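Local atomic coordinates of WGR domain-containing protein (Bacteroides fragilis, PDB entry 2RA8), a protein that is of unknown function but joins an N-terminal WGR domain, a module often found in nucleic-acid-associated proteins, to a leucine-rich-repeat domain. Residues V4-D9 with V66-E71; Y29-T34 with M76-K81; V241-F246 with F272-I277; K255-V260 with P279-M284. All coordinates share one frame; numbering follows the deposited sequence.

Contact 1. Residues V4-D9 with V66-E71; sequences VFVFQD and VETLEE
Val-4 to Val-6 pair with Val-66 to Thr-68 at the margin of the antiparallel sheet of the WGR domain, where strand 66-67 is the outermost strand beside strand 3-8. Three backbone hydrogen bonds hold the pairing. Val-6 and Val-66 form the hydrogen-bonded pair, with Val-66 N to Val-6 O at 2.9 Å, and Thr-68 N continues the ladder to Val-4 O at 2.8 Å, almost straight at 176°. A water accepts from Val-4 N and donates to Thr-68 O, bridging the two segments just before helix 70-75.

Side-chain contacts divide between the two faces. On that of Phe-5 and Glu-67, the glutamate methylene CG lies over the phenyl ring in a CH-pi contact, 4.0 Å from the Phe-5 centroid, while its carboxylate is salt-bridged to Arg-3. On the face of Val-6, methyl CG2 meets Thr-68 OG1. Near the beginning of strand 3-8, Val-4 CG2 presses on Glu-70 CG at 3.4 Å, the two side chains crossing at about a right angle.

With OG1 anti to its own carbonyl carbon (chi1 -49°), Thr-68 turns the hydroxyl back on its own segment: Val-66 O receives Thr-68 OG1 from one face of its carbonyl plane and Val-6 N from the other.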
loop_
_atom_site.group_PDB
_atom_site.type_symbol
_atom_site.label_atom_id
_atom_site.label_comp_id
_atom_site.label_asym_id
_atom_site.label_seq_id
_atom_site.Cartn_x
_atom_site.Cartn_y
_atom_site.Cartn_z
ATOM N N VAL A 4 12.572 -4.261 -25.544
ATOM C CA VAL A 4 12.553 -3.217 -24.528
ATOM C C VAL A 4 11.192 -2.588 -24.333
ATOM O O VAL A 4 10.500 -2.268 -25.300
ATOM C CB VAL A 4 13.572 -2.120 -24.887
ATOM C CG1 VAL A 4 13.710 -1.133 -23.734
ATOM C CG2 VAL A 4 14.918 -2.763 -25.213
ATOM N N PHE A 5 10.809 -2.397 -23.077
ATOM C CA PHE A 5 9.512 -1.802 -22.753
ATOM C C PHE A 5 9.674 -0.652 -21.779
ATOM O O PHE A 5 10.609 -0.636 -20.975
ATOM C CB PHE A 5 8.570 -2.875 -22.166
ATOM C CG PHE A 5 8.367 -4.064 -23.072
ATOM C CD1 PHE A 5 9.363 -5.026 -23.222
ATOM C CD2 PHE A 5 7.177 -4.222 -23.771
ATOM C CE1 PHE A 5 9.171 -6.128 -24.055
ATOM C CE2 PHE A 5 6.979 -5.319 -24.607
ATOM C CZ PHE A 5 7.977 -6.272 -24.745
ATOM N N VAL A 6 8.755 0.311 -21.843
ATOM C CA VAL A 6 8.802 1.498 -20.998
ATOM C C VAL A 6 7.469 1.855 -20.353
ATOM O O VAL A 6 6.420 1.775 -20.991
ATOM C CB VAL A 6 9.286 2.718 -21.830
ATOM C CG1 VAL A 6 9.230 3.983 -20.991
ATOM C CG2 VAL A 6 10.696 2.471 -22.328
ATOM N N PHE A 7 7.513 2.255 -19.083
ATOM C CA PHE A 7 6.308 2.659 -18.357
ATOM C C PHE A 7 6.523 4.031 -17.761
ATOM O O PHE A 7 7.492 4.243 -17.027
ATOM C CB PHE A 7 5.978 1.682 -17.219
ATOM C CG PHE A 7 4.681 1.992 -16.519
ATOM C CD1 PHE A 7 3.467 1.627 -17.089
ATOM C CD2 PHE A 7 4.670 2.685 -15.314
ATOM C CE1 PHE A 7 2.263 1.949 -16.471
ATOM C CE2 PHE A 7 3.468 3.011 -14.690
ATOM C CZ PHE A 7 2.267 2.641 -15.272
ATOM N N GLN A 8 5.613 4.961 -18.050
ATOM C CA GLN A 8 5.713 6.335 -17.544
ATOM C C GLN A 8 4.419 6.974 -17.083
ATOM O O GLN A 8 3.453 7.058 -17.842
ATOM C CB GLN A 8 6.287 7.261 -18.620
ATOM C CG GLN A 8 7.773 7.144 -18.906
ATOM C CD GLN A 8 8.179 8.032 -20.061
ATOM O OE1 GLN A 8 7.712 7.844 -21.186
ATOM N NE2 GLN A 8 9.035 9.015 -19.794
ATOM N N ASP A 9 4.391 7.420 -15.832
ATOM C CA ASP A 9 3.240 8.144 -15.303
ATOM C C ASP A 9 3.775 9.136 -14.294
ATOM O O ASP A 9 4.989 9.365 -14.254
ATOM C CB ASP A 9 2.159 7.197 -14.716
ATOM C CG ASP A 9 2.595 6.471 -13.457
ATOM O OD1 ASP A 9 3.723 6.677 -12.975
ATOM O OD2 ASP A 9 1.778 5.681 -12.948
ATOM N N VAL A 66 4.911 -0.112 -22.551
ATOM C CA VAL A 66 4.826 0.020 -24.004
ATOM C C VAL A 66 6.120 -0.350 -24.656
ATOM O O VAL A 66 7.168 0.221 -24.331
ATOM C CB VAL A 66 4.479 1.466 -24.413
ATOM C CG1 VAL A 66 4.342 1.559 -25.936
ATOM C CG2 VAL A 66 3.189 1.899 -23.729
ATOM N N GLU A 67 6.066 -1.298 -25.592
ATOM C CA GLU A 67 7.277 -1.731 -26.287
ATOM C C GLU A 67 7.879 -0.555 -27.014
ATOM O O GLU A 67 7.183 0.153 -27.760
ATOM C CB GLU A 67 6.968 -2.860 -27.275
ATOM C CG GLU A 67 8.194 -3.704 -27.582
ATOM C CD GLU A 67 7.875 -5.006 -28.282
ATOM O OE1 GLU A 67 6.742 -5.518 -28.124
ATOM O OE2 GLU A 67 8.778 -5.528 -28.976
ATOM N N THR A 68 9.181 -0.355 -26.803
ATOM C CA THR A 68 9.926 0.770 -27.364
ATOM C C THR A 68 11.265 0.342 -27.940
ATOM O O THR A 68 11.941 -0.515 -27.375
ATOM C CB THR A 68 10.208 1.817 -26.245
ATOM O OG1 THR A 68 8.996 2.108 -25.539
ATOM C CG2 THR A 68 10.758 3.099 -26.819
ATOM N N LEU A 69 11.658 0.939 -29.063
ATOM C CA LEU A 69 12.951 0.629 -29.670
ATOM C C LEU A 69 14.032 0.854 -28.647
ATOM O O LEU A 69 14.021 1.864 -27.936
ATOM C CB LEU A 69 13.228 1.541 -30.869
ATOM C CG LEU A 69 12.465 1.234 -32.159
ATOM C CD1 LEU A 69 12.687 2.373 -33.174
ATOM C CD2 LEU A 69 12.957 -0.085 -32.720
ATOM N N GLU A 70 14.986 -0.071 -28.575
ATOM C CA GLU A 70 16.072 0.048 -27.605
ATOM C C GLU A 70 16.845 1.355 -27.693
ATOM O O GLU A 70 17.131 1.977 -26.668
ATOM C CB GLU A 70 17.049 -1.114 -27.754
ATOM C CG GLU A 70 17.812 -1.410 -26.478
ATOM C CD GLU A 70 18.848 -2.493 -26.662
ATOM O OE1 GLU A 70 18.633 -3.390 -27.506
ATOM O OE2 GLU A 70 19.871 -2.452 -25.948
ATOM N N GLU A 71 17.181 1.794 -28.902
ATOM C CA GLU A 71 17.937 3.035 -29.046
ATOM C C GLU A 71 17.173 4.221 -28.513
ATOM O O GLU A 71 17.765 5.175 -28.011
ATOM C CB GLU A 71 18.323 3.275 -30.514
ATOM C CG GLU A 71 17.171 3.644 -31.425
ATOM C CD GLU A 71 17.535 3.470 -32.891
ATOM O OE1 GLU A 71 17.525 2.318 -33.378
ATOM O OE2 GLU A 71 17.849 4.482 -33.547
HETATM O O HOH W 1 12.293 -3.294 -28.012
#

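Contact 2. Residues Y29-T34 with M76-K81; sequences YGKLGT and MKVEAK
Leu-32, at the second position of a type II beta turn from Lys-31 to Thr-34, meets Met-76, the carbonyl of Lys-77 and a methyl of Val-78, and it loses more surface here than any other residue of the two segments. The turn ends strand 24-31 of the WGR sheet, whereas residues 76-79 connect helix 70-75 to strand 80-83, the first strand of the parallel sheet. The leucine touches with several branches: CB comes within 3.9 Å of Met-76 O, CD2 faces Met-76 CB at 4.2 Å, and CD1 approaches Lys-77 O. Leu-32 also touches Val-6 and Gln-8 of strand 3-8, and it is the buried member of an otherwise superficial contact.

Val-78 is the second main element. Its CG2, anti to the carbonyl carbon while CG1 takes the place anti to the backbone N (chi1 175°), lies against the aliphatic part of Lys-31, 3.7 Å from Lys-31 CG and equally near CD. The same methyl also meets Leu-32 O. The lysine chain turns at its CG-CD bond (chi3 -65°), and both carbons of that bond lie beside the methyl.

Met-76, a selenomethionine, contributes chiefly its CB and carbonyl oxygen. The turn that presents Leu-32 is closed within its own segment: Lys-31 O accepts from Thr-34 N and, in its carbonyl plane, from Thr-34 OG1 at 2.7 Å.

Where the WGR domain meets the connection to the repeat domain, the join therefore rests on van der Waals contact of aliphatic groups with one another and with backbone carbonyls, and no hydrogen bond directly joins the two segments.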
loop_
_atom_site.group_PDB
_atom_site.type_symbol
_atom_site.label_atom_id
_atom_site.label_comp_id
_atom_site.label_asym_id
_atom_site.label_seq_id
_atom_site.Cartn_x
_atom_site.Cartn_y
_atom_site.Cartn_z
ATOM N N TYR A 29 16.014 -4.211 -15.729
ATOM C CA TYR A 29 15.038 -3.197 -15.349
ATOM C C TYR A 29 15.580 -2.114 -14.472
ATOM O O TYR A 29 16.482 -2.347 -13.670
ATOM C CB TYR A 29 13.849 -3.837 -14.622
ATOM C CG TYR A 29 14.185 -4.422 -13.265
ATOM C CD1 TYR A 29 14.882 -5.623 -13.151
ATOM C CD2 TYR A 29 13.819 -3.760 -12.094
ATOM C CE1 TYR A 29 15.209 -6.152 -11.896
ATOM C CE2 TYR A 29 14.139 -4.276 -10.835
ATOM C CZ TYR A 29 14.834 -5.469 -10.748
ATOM O OH TYR A 29 15.150 -5.980 -9.509
ATOM N N GLY A 30 15.005 -0.921 -14.595
ATOM C CA GLY A 30 15.446 0.202 -13.786
ATOM C C GLY A 30 14.812 1.514 -14.210
ATOM O O GLY A 30 13.929 1.544 -15.075
ATOM N N LYS A 31 15.258 2.602 -13.590
ATOM C CA LYS A 31 14.754 3.932 -13.896
ATOM C C LYS A 31 15.306 4.353 -15.233
ATOM O O LYS A 31 16.456 4.040 -15.565
ATOM C CB LYS A 31 15.207 4.921 -12.811
ATOM C CG LYS A 31 14.653 6.334 -12.948
ATOM C CD LYS A 31 15.182 7.258 -11.854
ATOM C CE LYS A 31 14.698 6.846 -10.472
ATOM N NZ LYS A 31 15.257 7.731 -9.412
ATOM N N LEU A 32 14.500 5.056 -16.024
ATOM C CA LEU A 32 14.967 5.513 -17.327
ATOM C C LEU A 32 16.236 6.301 -17.150
ATOM O O LEU A 32 16.346 7.102 -16.223
ATOM C CB LEU A 32 13.927 6.405 -18.002
ATOM C CG LEU A 32 12.596 5.753 -18.413
ATOM C CD1 LEU A 32 11.567 6.831 -18.723
ATOM C CD2 LEU A 32 12.806 4.872 -19.624
ATOM N N GLY A 33 17.200 6.075 -18.041
ATOM C CA GLY A 33 18.463 6.786 -17.972
ATOM C C GLY A 33 19.541 6.100 -17.146
ATOM O O GLY A 33 20.635 6.640 -16.993
ATOM N N THR A 34 19.242 4.917 -16.614
ATOM C CA THR A 34 20.215 4.184 -15.810
ATOM C C THR A 34 20.407 2.790 -16.354
ATOM O O THR A 34 19.590 2.303 -17.130
ATOM C CB THR A 34 19.767 4.070 -14.335
ATOM O OG1 THR A 34 18.630 3.204 -14.243
ATOM C CG2 THR A 34 19.400 5.446 -13.774
HETATM N N MSE A 76 16.050 7.916 -23.413
HETATM C CA MSE A 76 14.968 8.573 -22.688
HETATM C C MSE A 76 15.375 8.948 -21.284
HETATM O O MSE A 76 16.164 8.253 -20.645
HETATM C CB MSE A 76 13.727 7.670 -22.637
HETATM C CG MSE A 76 13.008 7.531 -23.973
HETATM SE SE MSE A 76 11.459 6.337 -23.888
HETATM C CE MSE A 76 10.218 7.544 -23.016
ATOM N N LYS A 77 14.834 10.060 -20.794
ATOM C CA LYS A 77 15.149 10.536 -19.451
ATOM C C LYS A 77 13.899 10.646 -18.630
ATOM O O LYS A 77 12.793 10.673 -19.178
ATOM C CB LYS A 77 15.815 11.918 -19.519
ATOM C CG LYS A 77 17.080 11.975 -20.372
ATOM C CD LYS A 77 18.255 11.284 -19.697
ATOM C CE LYS A 77 19.409 11.121 -20.672
ATOM N NZ LYS A 77 19.724 12.410 -21.351
ATOM N N VAL A 78 14.065 10.695 -17.307
ATOM C CA VAL A 78 12.930 10.841 -16.396
ATOM C C VAL A 78 12.244 12.143 -16.753
ATOM O O VAL A 78 12.897 13.179 -16.857
ATOM C CB VAL A 78 13.391 10.921 -14.917
ATOM C CG1 VAL A 78 12.203 11.183 -14.010
ATOM C CG2 VAL A 78 14.073 9.618 -14.507
ATOM N N GLU A 79 10.934 12.109 -16.966
ATOM C CA GLU A 79 10.232 13.340 -17.302
ATOM C C GLU A 79 9.090 13.648 -16.369
ATOM O O GLU A 79 8.194 14.424 -16.707
ATOM C CB GLU A 79 9.730 13.301 -18.759
ATOM C CG GLU A 79 8.695 12.250 -19.029
ATOM C CD GLU A 79 8.182 12.294 -20.454
ATOM O OE1 GLU A 79 7.104 11.713 -20.703
ATOM O OE2 GLU A 79 8.853 12.901 -21.320
ATOM N N ALA A 80 9.128 13.049 -15.178
ATOM C CA ALA A 80 8.116 13.275 -14.157
ATOM C C ALA A 80 8.816 13.373 -12.841
ATOM O O ALA A 80 9.799 12.668 -12.600
ATOM C CB ALA A 80 7.101 12.118 -14.124
ATOM N N LYS A 81 8.337 14.247 -11.970
ATOM C CA LYS A 81 8.974 14.365 -10.682
ATOM C C LYS A 81 8.038 14.890 -9.639
ATOM O O LYS A 81 7.068 15.585 -9.942
ATOM C CB LYS A 81 10.212 15.266 -10.793
ATOM C CG LYS A 81 11.214 15.084 -9.657
ATOM C CD LYS A 81 12.477 15.895 -9.905
ATOM C CE LYS A 81 13.513 15.655 -8.818
ATOM N NZ LYS A 81 14.753 16.464 -9.026
#

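Contact 3. Residues V241-F246 with F272-I277; sequences VFRPLF and FLESDI
Phe-246 meets Phe-272 with its ring, and Ser-275 and Ile-277 with its CB and backbone, and has by far the most surface covered in this contact. Its edge points into the face of Phe-272 in a T-shaped pair, with centroids 4.9 Å apart and planes at 82°; CE1 sits over the centre of the Phe-272 ring. Ile-277 CG2 packs against Phe-246 CA and CB.

Beside these apolar contacts, Ser-275 OG donates to Phe-246 O at 2.6 Å, approaching from above the carbonyl plane. A water that accepts from Asp-276 N lies 2.7 Å from Phe-246 O and can donate to it. The serine hydroxyl is fixed from its own side: with OG anti to the backbone N (chi1 180°), it accepts from Ile-277 N at 3.0 Å, forming an ST turn near the C-terminal end of helix 265-274. The carboxylate of Asp-276 is salt-bridged to Lys-248.

Farther out, Arg-243 and Glu-274 meet nearly at right angles. Glu-274 OE2 lies at the guanidinium edge, 3.3 Å from Arg-243 NH2, in a salt bridge whose hydrogen bonds are weak; Glu-270 is the stronger partner of that arginine.

Phe-246 also packs on Leu-257 and Ile-259 of strand 256-260, and Leu-257 also meets Phe-272. Such layering, with a 3-10 segment and a helix end closing over parallel strands, fits the convex side of a leucine-rich-repeat domain.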
loop_
_atom_site.group_PDB
_atom_site.type_symbol
_atom_site.label_atom_id
_atom_site.label_comp_id
_atom_site.label_asym_id
_atom_site.label_seq_id
_atom_site.Cartn_x
_atom_site.Cartn_y
_atom_site.Cartn_z
ATOM N N VAL A 241 -26.471 16.945 -8.167
ATOM C CA VAL A 241 -25.531 17.928 -8.681
ATOM C C VAL A 241 -24.687 17.355 -9.799
ATOM O O VAL A 241 -24.321 18.059 -10.745
ATOM C CB VAL A 241 -24.613 18.430 -7.539
ATOM C CG1 VAL A 241 -23.780 17.282 -7.006
ATOM C CG2 VAL A 241 -23.733 19.560 -8.030
ATOM N N PHE A 242 -24.388 16.064 -9.706
ATOM C CA PHE A 242 -23.564 15.395 -10.703
ATOM C C PHE A 242 -24.289 15.103 -12.008
ATOM O O PHE A 242 -23.674 15.038 -13.075
ATOM C CB PHE A 242 -23.022 14.085 -10.124
ATOM C CG PHE A 242 -22.185 14.266 -8.889
ATOM C CD1 PHE A 242 -20.965 14.933 -8.948
ATOM C CD2 PHE A 242 -22.608 13.761 -7.670
ATOM C CE1 PHE A 242 -20.184 15.089 -7.804
ATOM C CE2 PHE A 242 -21.836 13.913 -6.533
ATOM C CZ PHE A 242 -20.622 14.579 -6.600
ATOM N N ARG A 243 -25.608 14.963 -11.933
ATOM C CA ARG A 243 -26.399 14.623 -13.101
ATOM C C ARG A 243 -26.112 15.392 -14.377
ATOM O O ARG A 243 -25.967 14.791 -15.436
ATOM C CB ARG A 243 -27.902 14.693 -12.756
ATOM C CG ARG A 243 -28.366 13.597 -11.779
ATOM C CD ARG A 243 -29.892 13.598 -11.575
ATOM N NE ARG A 243 -30.461 12.260 -11.756
ATOM C CZ ARG A 243 -30.590 11.351 -10.793
ATOM N NH1 ARG A 243 -30.198 11.626 -9.557
ATOM N NH2 ARG A 243 -31.104 10.160 -11.068
ATOM N N PRO A 244 -26.024 16.729 -14.314
ATOM C CA PRO A 244 -25.745 17.472 -15.553
ATOM C C PRO A 244 -24.441 17.112 -16.248
ATOM O O PRO A 244 -24.263 17.415 -17.432
ATOM C CB PRO A 244 -25.777 18.926 -15.098
ATOM C CG PRO A 244 -26.789 18.903 -13.988
ATOM C CD PRO A 244 -26.396 17.650 -13.226
ATOM N N LEU A 245 -23.528 16.464 -15.520
ATOM C CA LEU A 245 -22.236 16.044 -16.076
ATOM C C LEU A 245 -22.399 14.941 -17.092
ATOM O O LEU A 245 -21.579 14.785 -17.996
ATOM C CB LEU A 245 -21.307 15.536 -14.966
ATOM C CG LEU A 245 -20.807 16.548 -13.940
ATOM C CD1 LEU A 245 -20.264 15.815 -12.718
ATOM C CD2 LEU A 245 -19.728 17.411 -14.567
ATOM N N PHE A 246 -23.462 14.160 -16.935
ATOM C CA PHE A 246 -23.742 13.048 -17.831
ATOM C C PHE A 246 -24.399 13.551 -19.109
ATOM O O PHE A 246 -25.541 13.207 -19.411
ATOM C CB PHE A 246 -24.663 12.039 -17.124
ATOM C CG PHE A 246 -24.012 11.320 -15.958
ATOM C CD1 PHE A 246 -23.692 9.967 -16.055
ATOM C CD2 PHE A 246 -23.754 11.985 -14.765
ATOM C CE1 PHE A 246 -23.122 9.283 -14.971
ATOM C CE2 PHE A 246 -23.187 11.308 -13.679
ATOM C CZ PHE A 246 -22.876 9.960 -13.787
ATOM N N PHE A 272 -25.853 6.771 -15.072
ATOM C CA PHE A 272 -25.218 6.258 -16.273
ATOM C C PHE A 272 -26.252 5.726 -17.232
ATOM O O PHE A 272 -26.333 6.164 -18.381
ATOM C CB PHE A 272 -24.224 5.133 -15.927
ATOM C CG PHE A 272 -22.844 5.622 -15.569
ATOM C CD1 PHE A 272 -21.967 6.060 -16.556
ATOM C CD2 PHE A 272 -22.426 5.658 -14.245
ATOM C CE1 PHE A 272 -20.697 6.523 -16.223
ATOM C CE2 PHE A 272 -21.159 6.122 -13.912
ATOM C CZ PHE A 272 -20.299 6.553 -14.904
ATOM N N LEU A 273 -27.068 4.789 -16.755
ATOM C CA LEU A 273 -28.078 4.149 -17.594
ATOM C C LEU A 273 -29.061 5.063 -18.264
ATOM O O LEU A 273 -29.479 4.796 -19.386
ATOM C CB LEU A 273 -28.837 3.083 -16.792
ATOM C CG LEU A 273 -27.981 1.923 -16.251
ATOM C CD1 LEU A 273 -28.824 1.009 -15.391
ATOM C CD2 LEU A 273 -27.376 1.148 -17.402
ATOM N N GLU A 274 -29.426 6.156 -17.603
ATOM C CA GLU A 274 -30.395 7.092 -18.166
ATOM C C GLU A 274 -29.792 8.222 -18.956
ATOM O O GLU A 274 -30.521 9.035 -19.525
ATOM C CB GLU A 274 -31.239 7.693 -17.051
ATOM C CG GLU A 274 -30.416 8.446 -16.025
ATOM C CD GLU A 274 -31.244 8.954 -14.862
ATOM O OE1 GLU A 274 -32.168 8.235 -14.424
ATOM O OE2 GLU A 274 -30.956 10.066 -14.373
ATOM N N SER A 275 -28.464 8.280 -19.010
ATOM C CA SER A 275 -27.769 9.361 -19.707
ATOM C C SER A 275 -27.564 9.179 -21.195
ATOM O O SER A 275 -27.515 8.055 -21.705
ATOM C CB SER A 275 -26.407 9.596 -19.044
ATOM O OG SER A 275 -25.690 10.636 -19.688
ATOM N N ASP A 276 -27.430 10.296 -21.903
ATOM C CA ASP A 276 -27.207 10.243 -23.336
ATOM C C ASP A 276 -25.726 10.150 -23.619
ATOM O O ASP A 276 -25.318 9.968 -24.761
ATOM C CB ASP A 276 -27.812 11.478 -24.021
ATOM C CG ASP A 276 -27.050 12.756 -23.720
ATOM O OD1 ASP A 276 -26.254 12.779 -22.758
ATOM O OD2 ASP A 276 -27.261 13.745 -24.452
ATOM N N ILE A 277 -24.909 10.262 -22.575
ATOM C CA ILE A 277 -23.463 10.180 -22.744
ATOM C C ILE A 277 -23.001 8.735 -22.776
ATOM O O ILE A 277 -22.010 8.411 -23.435
ATOM C CB ILE A 277 -22.706 10.962 -21.609
ATOM C CG1 ILE A 277 -21.239 11.184 -22.012
ATOM C CG2 ILE A 277 -22.757 10.181 -20.286
ATOM C CD1 ILE A 277 -20.524 12.248 -21.178
HETATM O O HOH W 2 -28.044 12.795 -20.450
#

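Contact 4. Residues K255-V260 with P279-M284; sequences KWLGIV and PQLETM
Trp-256 and Thr-283 face each other across neighbouring parallel strands of the leucine-rich-repeat sheet, the strands of a beta-alpha-beta unit linked through helix 265-274. The tight part of the contact is here and at the backbone just before it. Lys-255 O takes two N-H groups, Glu-282 N at 2.8 Å on a lone pair in the carbonyl plane and Thr-283 N at 3.0 Å, nearly along the C=O axis. Leu-257 N returns a weak bond to Thr-283 O, 3.3 Å long, which continues the parallel register. On the face turned to helix 265-274, Leu-257 CB meets Leu-281 CD1 at 4.0 Å, and Phe-272 touches both leucines.

The lysine end is looser. Lys-255 and Glu-282 run side by side in the same direction, yet the closest approach of their side chains is a methylene against an oxygen, Lys-255 CD to Glu-282 OE1 at 3.5 Å. Their charged ends stay apart, 5.8 Å from Lys-255 NZ to Glu-282 OE1; the ammonium instead forms a salt bridge with Glu-222.

The indole belongs to the opposite face of the sheet from Leu-257. Its NE1 is hydrogen-bonded to Asp-285, and Lys-223 makes a cation-pi contact with it. Because Thr-283 CG2 lies anti to the backbone N (chi1 -55° for OG1), this methyl is carried over the six-membered ring of Trp-256 in a CH-pi contact, 3.6 Å from its centroid and 13° off the normal.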
loop_
_atom_site.group_PDB
_atom_site.type_symbol
_atom_site.label_atom_id
_atom_site.label_comp_id
_atom_site.label_asym_id
_atom_site.label_seq_id
_atom_site.Cartn_x
_atom_site.Cartn_y
_atom_site.Cartn_z
ATOM N N LYS A 255 -14.555 9.550 -22.683
ATOM C CA LYS A 255 -14.476 8.093 -22.850
ATOM C C LYS A 255 -14.574 7.393 -21.512
ATOM O O LYS A 255 -15.096 6.281 -21.415
ATOM C CB LYS A 255 -13.141 7.677 -23.475
ATOM C CG LYS A 255 -12.934 8.086 -24.916
ATOM C CD LYS A 255 -11.603 7.556 -25.441
ATOM C CE LYS A 255 -11.353 7.986 -26.883
ATOM N NZ LYS A 255 -11.280 9.468 -27.024
ATOM N N TRP A 256 -14.037 8.034 -20.480
ATOM C CA TRP A 256 -14.049 7.481 -19.129
ATOM C C TRP A 256 -14.731 8.462 -18.215
ATOM O O TRP A 256 -14.313 9.614 -18.098
ATOM C CB TRP A 256 -12.596 7.226 -18.654
ATOM C CG TRP A 256 -12.437 6.594 -17.283
ATOM C CD1 TRP A 256 -13.031 6.991 -16.121
ATOM C CD2 TRP A 256 -11.579 5.495 -16.945
ATOM N NE1 TRP A 256 -12.596 6.204 -15.070
ATOM C CE2 TRP A 256 -11.707 5.284 -15.549
ATOM C CE3 TRP A 256 -10.722 4.671 -17.681
ATOM C CZ2 TRP A 256 -10.998 4.280 -14.883
ATOM C CZ3 TRP A 256 -10.021 3.672 -17.019
ATOM C CH2 TRP A 256 -10.166 3.485 -15.631
ATOM N N LEU A 257 -15.815 8.026 -17.585
ATOM C CA LEU A 257 -16.539 8.866 -16.638
ATOM C C LEU A 257 -16.668 8.124 -15.334
ATOM O O LEU A 257 -17.019 6.941 -15.311
ATOM C CB LEU A 257 -17.935 9.207 -17.151
ATOM C CG LEU A 257 -18.887 9.924 -16.168
ATOM C CD1 LEU A 257 -18.282 11.250 -15.660
ATOM C CD2 LEU A 257 -20.202 10.182 -16.884
ATOM N N GLY A 258 -16.383 8.820 -14.242
ATOM C CA GLY A 258 -16.478 8.209 -12.936
ATOM C C GLY A 258 -16.925 9.134 -11.818
ATOM O O GLY A 258 -16.381 10.231 -11.625
ATOM N N ILE A 259 -17.958 8.700 -11.106
ATOM C CA ILE A 259 -18.467 9.417 -9.945
ATOM C C ILE A 259 -18.304 8.280 -8.976
ATOM O O ILE A 259 -19.079 7.322 -8.980
ATOM C CB ILE A 259 -19.947 9.822 -10.103
ATOM C CG1 ILE A 259 -20.114 10.745 -11.323
ATOM C CG2 ILE A 259 -20.422 10.525 -8.843
ATOM C CD1 ILE A 259 -19.235 11.979 -11.291
ATOM N N VAL A 260 -17.270 8.381 -8.156
ATOM C CA VAL A 260 -16.898 7.309 -7.250
ATOM C C VAL A 260 -16.839 7.656 -5.803
ATOM O O VAL A 260 -17.047 8.797 -5.407
ATOM C CB VAL A 260 -15.497 6.785 -7.642
ATOM C CG1 VAL A 260 -15.483 6.366 -9.099
ATOM C CG2 VAL A 260 -14.450 7.884 -7.404
ATOM N N PRO A 279 -23.772 5.983 -24.417
ATOM C CA PRO A 279 -23.430 5.344 -25.692
ATOM C C PRO A 279 -22.011 5.550 -26.201
ATOM O O PRO A 279 -21.462 4.674 -26.870
ATOM C CB PRO A 279 -24.465 5.920 -26.648
ATOM C CG PRO A 279 -25.674 6.055 -25.765
ATOM C CD PRO A 279 -25.081 6.658 -24.504
ATOM N N GLN A 280 -21.407 6.696 -25.894
ATOM C CA GLN A 280 -20.049 6.991 -26.360
ATOM C C GLN A 280 -18.932 6.528 -25.440
ATOM O O GLN A 280 -17.777 6.425 -25.863
ATOM C CB GLN A 280 -19.874 8.497 -26.560
ATOM C CG GLN A 280 -19.753 9.266 -25.253
ATOM C CD GLN A 280 -19.763 10.766 -25.453
ATOM O OE1 GLN A 280 -20.695 11.315 -26.039
ATOM N NE2 GLN A 280 -18.729 11.442 -24.957
ATOM N N LEU A 281 -19.263 6.256 -24.182
ATOM C CA LEU A 281 -18.262 5.838 -23.199
ATOM C C LEU A 281 -17.631 4.501 -23.426
ATOM O O LEU A 281 -18.239 3.599 -23.986
ATOM C CB LEU A 281 -18.862 5.830 -21.792
ATOM C CG LEU A 281 -19.346 7.155 -21.203
ATOM C CD1 LEU A 281 -19.909 6.914 -19.806
ATOM C CD2 LEU A 281 -18.189 8.133 -21.144
ATOM N N GLU A 282 -16.390 4.370 -22.978
ATOM C CA GLU A 282 -15.676 3.109 -23.074
ATOM C C GLU A 282 -15.627 2.558 -21.675
ATOM O O GLU A 282 -15.679 1.345 -21.470
ATOM C CB GLU A 282 -14.236 3.309 -23.551
ATOM C CG GLU A 282 -14.094 3.982 -24.898
ATOM C CD GLU A 282 -12.666 3.952 -25.412
ATOM O OE1 GLU A 282 -11.736 4.204 -24.618
ATOM O OE2 GLU A 282 -12.475 3.682 -26.616
ATOM N N THR A 283 -15.533 3.453 -20.697
ATOM C CA THR A 283 -15.433 3.033 -19.301
ATOM C C THR A 283 -16.433 3.671 -18.362
ATOM O O THR A 283 -16.597 4.889 -18.335
ATOM C CB THR A 283 -14.006 3.315 -18.752
ATOM O OG1 THR A 283 -13.035 2.689 -19.602
ATOM C CG2 THR A 283 -13.853 2.769 -17.320
HETATM N N MSE A 284 -17.119 2.831 -17.593
HETATM C CA MSE A 284 -18.079 3.285 -16.597
HETATM C C MSE A 284 -17.360 3.011 -15.295
HETATM O O MSE A 284 -17.050 1.871 -14.977
HETATM C CB MSE A 284 -19.364 2.462 -16.669
HETATM C CG MSE A 284 -20.404 2.843 -15.635
HETATM SE SE MSE A 284 -21.937 1.652 -15.676
HETATM C CE MSE A 284 -22.052 1.244 -13.802
#

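How the contacts relate
Contacts 1 and 2 adjoin at the WGR end of the chain, with Gln-8 of one packed against Leu-32, Met-76 and Glu-79 of the other. Contacts 3 and 4 form a second pair, in which Phe-272 and Phe-246 lie on Leu-257: contact 4 pairs the two strands of a beta-alpha-beta unit, and contact 3 ties its helix to the preceding loop. Backbone hydrogen bonding dominates the two strand pairings, antiparallel in contact 1 and parallel in contact 4. Contact 2 lies at the surface and rests on van der Waals contact, whereas the others are partly buried, contact 3 combining buried rings with an outer salt bridge with weak hydrogen bonds. Contacts 2 and 4 reach the same parallel sheet.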